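PDB 7P18: 3-oxosteroid 1-dehydrogenase from Sterolibacterium denitrificans, which probably catalyses the FAD-dependent 1-dehydrogenation of 3-oxosteroids to 3-oxo-Delta(1)-steroids, and binds FAD and androsta-1,4-diene-3,17-dione. Local coordinates for residues Ala435-Lys438 / Gln439-Leu443; Leu400-Gly403 / Gln404-Pro407; Ala479-Lys483 / Pro484-Ala488. All coordinates share one frame; numbering follows the deposited sequence.

Interaction 1. Residues Ala435-Lys438 / Gln439-Leu443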
loop_
_atom_site.group_PDB
_atom_site.type_symbol
_atom_site.label_atom_id
_atom_site.label_comp_id
_atom_site.label_asym_id
_atom_site.label_seq_id
_atom_site.Cartn_x
_atom_site.Cartn_y
_atom_site.Cartn_z
ATOM N N ALA A 435 31.149 17.712 -5.538
ATOM C CA ALA A 435 30.903 19.170 -5.660
ATOM C C ALA A 435 29.391 19.427 -5.701
ATOM O O ALA A 435 28.932 20.398 -5.032
ATOM C CB ALA A 435 31.589 19.758 -6.873
ATOM N N GLY A 436 28.628 18.608 -6.444
ATOM C CA GLY A 436 27.149 18.713 -6.474
ATOM C C GLY A 436 26.553 18.498 -5.086
ATOM O O GLY A 436 25.720 19.321 -4.605
ATOM N N LEU A 437 26.949 17.416 -4.423
ATOM C CA LEU A 437 26.385 17.090 -3.087
ATOM C C LEU A 437 26.709 18.231 -2.120
ATOM O O LEU A 437 25.814 18.620 -1.324
ATOM C CB LEU A 437 26.932 15.759 -2.584
ATOM C CG LEU A 437 26.519 15.389 -1.159
ATOM C CD1 LEU A 437 25.008 15.350 -1.023
ATOM C CD2 LEU A 437 27.055 14.049 -0.744
ATOM N N LYS A 438 27.927 18.765 -2.174
ATOM C CA LYS A 438 28.324 19.898 -1.287
ATOM C C LYS A 438 27.394 21.086 -1.554
ATOM O O LYS A 438 26.902 21.696 -0.580
ATOM C CB LYS A 438 29.799 20.256 -1.499
ATOM C CG LYS A 438 30.330 21.431 -0.684
ATOM C CD LYS A 438 31.889 21.479 -0.751
ATOM C CE LYS A 438 32.553 22.441 0.214
ATOM N NZ LYS A 438 32.314 23.852 -0.177
ATOM N N GLN A 439 27.149 21.396 -2.815
ATOM C CA GLN A 439 26.241 22.505 -3.212
ATOM C C GLN A 439 24.830 22.242 -2.652
ATOM O O GLN A 439 24.238 23.168 -2.042
ATOM C CB GLN A 439 26.255 22.685 -4.731
ATOM C CG GLN A 439 25.310 23.784 -5.205
ATOM C CD GLN A 439 25.803 25.173 -4.844
ATOM O OE1 GLN A 439 26.711 25.702 -5.484
ATOM N NE2 GLN A 439 25.225 25.774 -3.806
ATOM N N SER A 440 24.326 21.008 -2.766
ATOM C CA SER A 440 22.960 20.637 -2.305
ATOM C C SER A 440 22.862 20.782 -0.789
ATOM O O SER A 440 21.814 21.296 -0.304
ATOM C CB SER A 440 22.586 19.253 -2.793
ATOM O OG SER A 440 22.550 19.296 -4.206
ATOM N N VAL A 441 23.914 20.403 -0.056
ATOM C CA VAL A 441 23.921 20.522 1.419
ATOM C C VAL A 441 23.958 22.015 1.804
ATOM O O VAL A 441 23.199 22.397 2.719
ATOM C CB VAL A 441 25.054 19.704 2.059
ATOM C CG1 VAL A 441 25.233 20.086 3.527
ATOM C CG2 VAL A 441 24.803 18.207 1.917
ATOM N N GLU A 442 24.796 22.817 1.142
ATOM C CA GLU A 442 24.884 24.291 1.409
ATOM C C GLU A 442 23.511 24.943 1.177
ATOM O O GLU A 442 23.067 25.713 2.040
ATOM C CB GLU A 442 25.979 24.928 0.562
ATOM C CG GLU A 442 27.372 24.618 1.073
ATOM C CD GLU A 442 28.523 25.066 0.177
ATOM O OE1 GLU A 442 28.263 25.427 -1.006
ATOM O OE2 GLU A 442 29.685 25.042 0.658
ATOM N N LEU A 443 22.829 24.617 0.073
ATOM C CA LEU A 443 21.467 25.156 -0.227
ATOM C C LEU A 443 20.476 24.714 0.856
ATOM O O LEU A 443 19.657 25.536 1.278
ATOM C CB LEU A 443 21.026 24.719 -1.625
ATOM C CG LEU A 443 21.760 25.412 -2.774
ATOM C CD1 LEU A 443 21.391 24.812 -4.119
ATOM C CD2 LEU A 443 21.473 26.908 -2.793
#
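One turn of helix 434-450 carries two i to i+4 side-chain pairs: a salt bridge from Lys438 to Glu442 on an exposed flank, and an apolar contact from Leu437 to Val441 on a buried one. Lys438 NZ lies 3.0 Å from Glu442 OE2 and reaches it on the syn side, though 34° out of the carboxylate plane. The lysine chain runs extended as far as CE and bends at its last torsion (chi4 -71°), which turns the ammonium along the helix to the carboxylate. The backbone ties the same two residues, with Glu442 N 2.9 Å from Lys438 O. The next i to i+4 bonds back along the helix, Val441 N to Leu437 O and Ser440 N to Gly436 O, are both 2.9 Å long, and Gln439 N bonds Ala435 O at 3.0 Å. Leu437 CD1 and Val441 CG2 meet at 4.1 Å, a loose van der Waals contact between obliquely set branches. The buried hydroxyl Ser440 OG is satisfied by a hydrogen bond with Gly353 O. Near the start of the helix, Asp433 OD1 takes the backbone N-H of Gly436. Leu437 and Val441 both lean on Leu423 of helix 423-430, and Val441 also packs on Ile481 in the loop that leads into strand 486-502.

Interaction 2. Residues Leu400-Gly403 / Gln404-Pro407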
loop_
_atom_site.group_PDB
_atom_site.type_symbol
_atom_site.label_atom_id
_atom_site.label_comp_id
_atom_site.label_asym_id
_atom_site.label_seq_id
_atom_site.Cartn_x
_atom_site.Cartn_y
_atom_site.Cartn_z
ATOM N N LEU A 400 16.408 1.265 9.646
ATOM C CA LEU A 400 17.212 1.942 10.702
ATOM C C LEU A 400 16.259 2.527 11.747
ATOM O O LEU A 400 15.403 3.328 11.376
ATOM C CB LEU A 400 18.055 3.074 10.132
ATOM C CG LEU A 400 19.194 2.680 9.212
ATOM C CD1 LEU A 400 20.036 3.913 8.917
ATOM C CD2 LEU A 400 20.048 1.601 9.853
ATOM N N MET A 401 16.400 2.103 12.984
ATOM C CA MET A 401 15.752 2.749 14.151
ATOM C C MET A 401 16.633 3.905 14.607
ATOM O O MET A 401 17.821 3.960 14.275
ATOM C CB MET A 401 15.529 1.726 15.270
ATOM C CG MET A 401 14.455 0.687 14.917
ATOM S SD MET A 401 12.886 1.499 14.510
ATOM C CE MET A 401 12.819 1.417 12.715
ATOM N N PRO A 402 16.080 4.896 15.346
ATOM C CA PRO A 402 16.889 6.028 15.809
ATOM C C PRO A 402 18.157 5.533 16.534
ATOM O O PRO A 402 18.061 4.552 17.301
ATOM C CB PRO A 402 15.962 6.776 16.760
ATOM C CG PRO A 402 14.564 6.386 16.291
ATOM C CD PRO A 402 14.693 4.938 15.845
ATOM N N GLY A 403 19.293 6.156 16.234
ATOM C CA GLY A 403 20.595 5.826 16.835
ATOM C C GLY A 403 20.561 5.898 18.355
ATOM O O GLY A 403 21.309 5.150 18.984
ATOM N N GLN A 404 19.698 6.752 18.909
ATOM C CA GLN A 404 19.487 6.877 20.374
ATOM C C GLN A 404 19.106 5.508 20.960
ATOM O O GLN A 404 19.565 5.226 22.075
ATOM C CB GLN A 404 18.517 8.020 20.688
ATOM C CG GLN A 404 17.023 7.737 20.606
ATOM C CD GLN A 404 16.231 8.958 21.039
ATOM O OE1 GLN A 404 16.367 9.442 22.168
ATOM N NE2 GLN A 404 15.413 9.490 20.140
ATOM N N ILE A 405 18.377 4.651 20.240
ATOM C CA ILE A 405 17.956 3.322 20.778
ATOM C C ILE A 405 18.689 2.162 20.082
ATOM O O ILE A 405 18.716 1.111 20.687
ATOM C CB ILE A 405 16.426 3.144 20.740
ATOM C CG1 ILE A 405 15.885 2.885 19.335
ATOM C CG2 ILE A 405 15.740 4.333 21.392
ATOM C CD1 ILE A 405 14.394 2.609 19.303
ATOM N N GLN A 406 19.241 2.329 18.871
ATOM C CA GLN A 406 19.905 1.229 18.099
ATOM C C GLN A 406 21.184 1.774 17.476
ATOM O O GLN A 406 21.133 2.618 16.594
ATOM C CB GLN A 406 18.954 0.666 17.032
ATOM C CG GLN A 406 19.629 0.108 15.773
ATOM C CD GLN A 406 18.804 0.186 14.507
ATOM O OE1 GLN A 406 17.770 -0.466 14.371
ATOM N NE2 GLN A 406 19.270 0.942 13.524
ATOM N N PRO A 407 22.373 1.303 17.894
ATOM C CA PRO A 407 23.626 1.744 17.279
ATOM C C PRO A 407 23.785 1.138 15.879
ATOM O O PRO A 407 23.073 0.230 15.574
ATOM C CB PRO A 407 24.701 1.195 18.230
ATOM C CG PRO A 407 24.054 -0.051 18.806
ATOM C CD PRO A 407 22.580 0.285 18.936
#
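Pro402 and Ile405 stand at the two ends of a beta turn, Pro402-Gly403-Gln404-Ile405, in the irregular loop between helix 389-394 and strand 418-420. Hydrogen bonds define it. Pro402 O accepts two backbone donors: Gln406 N at 3.0 Å, lying in the carbonyl plane, and Ile405 N, also at 3.0 Å but 49° out of that plane. An i to i+3 and an i to i+4 bond thus grip one oxygen, and the chain makes roughly a single helical turn with Gly403 and Gln404 at its corner. A third, weak bond closes the mouth of the turn, where Met401 N gives its hydrogen to the side-chain Gln406 OE1 over 3.2 Å. Met401 N stands well off the plane of the amide, about as near to Gln406 NE2, itself a donor, as to the accepting OE1. With CG anti to the backbone N (chi1 150°) and an extended chain beyond, Gln406 reaches back to Met401, crossing it obliquely, and Met401 CB is 3.3 Å from Gln406 OE1. A leucine in place of Gln406 would probably leave the Met401 N-H without this partner and the mouth of the turn less firmly closed. Outside the turn, Arg392 NH1 bonds Met401 O, and Arg392 also makes a backbone bond with Gly403, joining the loop to helix 389-394. Apolar contacts are sparse and lie toward the surface. Ile405 lies alongside the Pro402 ring, both pointing the same way, with Ile405 CD1 4.2 Å from Pro402 CD. Ile405 CG1 likewise touches Met401 CB at 4.2 Å. There is also a CA-H...O contact, nearly straight at 163°, in which Gly403 CA approaches Gln406 O at 3.3 Å.

Interaction 3. Residues Ala479-Lys483 / Pro484-Ala488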
loop_
_atom_site.group_PDB
_atom_site.type_symbol
_atom_site.label_atom_id
_atom_site.label_comp_id
_atom_site.label_asym_id
_atom_site.label_seq_id
_atom_site.Cartn_x
_atom_site.Cartn_y
_atom_site.Cartn_z
ATOM N N ALA A 479 15.914 20.905 8.217
ATOM C CA ALA A 479 16.964 21.161 9.249
ATOM C C ALA A 479 18.329 21.132 8.587
ATOM O O ALA A 479 18.513 20.525 7.525
ATOM C CB ALA A 479 16.872 20.188 10.416
ATOM N N PRO A 480 19.343 21.787 9.201
ATOM C CA PRO A 480 20.709 21.716 8.698
ATOM C C PRO A 480 21.311 20.311 8.643
ATOM O O PRO A 480 20.973 19.469 9.443
ATOM C CB PRO A 480 21.537 22.545 9.720
ATOM C CG PRO A 480 20.529 23.439 10.404
ATOM C CD PRO A 480 19.227 22.660 10.390
ATOM N N ILE A 481 22.221 20.126 7.695
ATOM C CA ILE A 481 23.068 18.915 7.556
ATOM C C ILE A 481 24.511 19.379 7.794
ATOM O O ILE A 481 25.021 20.142 6.952
ATOM C CB ILE A 481 22.873 18.277 6.173
ATOM C CG1 ILE A 481 21.435 17.793 5.971
ATOM C CG2 ILE A 481 23.897 17.162 5.989
ATOM C CD1 ILE A 481 21.076 17.555 4.507
ATOM N N GLY A 482 25.098 19.017 8.934
ATOM C CA GLY A 482 26.455 19.507 9.273
ATOM C C GLY A 482 27.117 18.838 10.468
ATOM O O GLY A 482 28.215 19.300 10.830
ATOM N N LYS A 483 26.549 17.802 11.072
ATOM C CA LYS A 483 27.198 17.105 12.207
ATOM C C LYS A 483 27.597 15.695 11.778
ATOM O O LYS A 483 26.732 14.836 11.579
ATOM C CB LYS A 483 26.273 17.078 13.420
ATOM C CG LYS A 483 26.724 16.260 14.633
ATOM C CD LYS A 483 25.681 16.378 15.727
ATOM C CE LYS A 483 25.667 15.284 16.776
ATOM N NZ LYS A 483 26.909 15.271 17.581
ATOM N N PRO A 484 28.917 15.409 11.689
ATOM C CA PRO A 484 29.398 14.077 11.326
ATOM C C PRO A 484 28.993 13.029 12.344
ATOM O O PRO A 484 28.700 13.347 13.501
ATOM C CB PRO A 484 30.931 14.207 11.287
ATOM C CG PRO A 484 31.224 15.686 11.260
ATOM C CD PRO A 484 30.015 16.379 11.849
ATOM N N PRO A 485 28.965 11.721 11.994
ATOM C CA PRO A 485 29.218 11.247 10.641
ATOM C C PRO A 485 28.003 11.437 9.710
ATOM O O PRO A 485 26.892 11.661 10.210
ATOM C CB PRO A 485 29.535 9.773 10.835
ATOM C CG PRO A 485 28.860 9.374 12.097
ATOM C CD PRO A 485 28.715 10.628 12.930
ATOM N N TYR A 486 28.259 11.366 8.402
ATOM C CA TYR A 486 27.264 11.498 7.310
ATOM C C TYR A 486 26.885 10.099 6.820
ATOM O O TYR A 486 27.743 9.171 6.776
ATOM C CB TYR A 486 27.810 12.361 6.191
ATOM C CG TYR A 486 28.136 13.742 6.686
ATOM C CD1 TYR A 486 27.140 14.669 6.934
ATOM C CD2 TYR A 486 29.450 14.102 6.973
ATOM C CE1 TYR A 486 27.451 15.952 7.377
ATOM C CE2 TYR A 486 29.771 15.375 7.409
ATOM C CZ TYR A 486 28.766 16.299 7.632
ATOM O OH TYR A 486 29.059 17.549 8.114
ATOM N N TYR A 487 25.606 9.955 6.459
ATOM C CA TYR A 487 25.017 8.653 6.075
ATOM C C TYR A 487 24.386 8.780 4.698
ATOM O O TYR A 487 23.860 9.852 4.346
ATOM C CB TYR A 487 23.967 8.185 7.077
ATOM C CG TYR A 487 24.534 7.798 8.406
ATOM C CD1 TYR A 487 24.819 8.754 9.376
ATOM C CD2 TYR A 487 24.808 6.480 8.691
ATOM C CE1 TYR A 487 25.336 8.374 10.603
ATOM C CE2 TYR A 487 25.313 6.087 9.918
ATOM C CZ TYR A 487 25.585 7.051 10.874
ATOM O OH TYR A 487 26.093 6.685 12.079
ATOM N N ALA A 488 24.464 7.697 3.928
ATOM C CA ALA A 488 23.733 7.565 2.653
ATOM C C ALA A 488 22.948 6.271 2.711
ATOM O O ALA A 488 23.427 5.288 3.273
ATOM C CB ALA A 488 24.627 7.596 1.442
#
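Ile481 and Tyr486 meet across a bend built round a cis peptide between Pro484 and Pro485, where the loop after helix 462-466 turns into strand 486-502. The packed part centres on the buried Tyr486 ring. Ile481 CG2 approaches the edge of the ring, near its plane, and lies 4.0 Å from Tyr486 CE1. Pro484 CA lies over one face, 4.1 Å above the ring plane and offset toward its rim, so the ring folds back over the residue two places before it. Its phenol end closes on the backbone of the loop, with Tyr486 OH 3.3 Å from Gly482 C. Tyr486 CG sits anti to the carbonyl carbon (chi1 -60°), which swings the ring back toward the preceding loop. Leu423 and Leu426 of helix 423-430 pack on the same tyrosine, so the bend is joined to that helix. Asp388 OD2 bonds the backbone N-H groups of both Gly482 and Lys483, so one carboxylate oxygen holds two successive N-H groups just before the prolines. The loose side is that of the Lys483 side chain. Gly482 and Pro484 are exposed as well, although parts of them meet Tyr486, and no clear hydrogen bond passes between residues 479-483 and 484-488. The Lys483 side chain heads off from the bend, nearly straight until it kinks at its last torsion. Its stem touches the following proline lightly, Lys483 CG lying 3.7 Å from Pro484 O.

From the N terminus the order is interaction 2, interaction 1, interaction 3; each closes within its own stretch, and none nests in or crosses another. Interaction 2 closes a turn in the loop from helix 389-394 to strand 418-420. It does not touch interaction 3 (nearest atoms about 5 Å apart), but Asp408, the residue after interaction 2, bonds Tyr487 OH. Interaction 1 is a turn within helix 434-450, its centre 26 Å from that of interaction 2. Interaction 3 closes the bend into strand 486-502, which pairs with strand 418-420. Interactions 1 and 3 touch directly, Val441 CG1 lying 3.4 Å from Ile481 O, and both share Leu423 of helix 423-430.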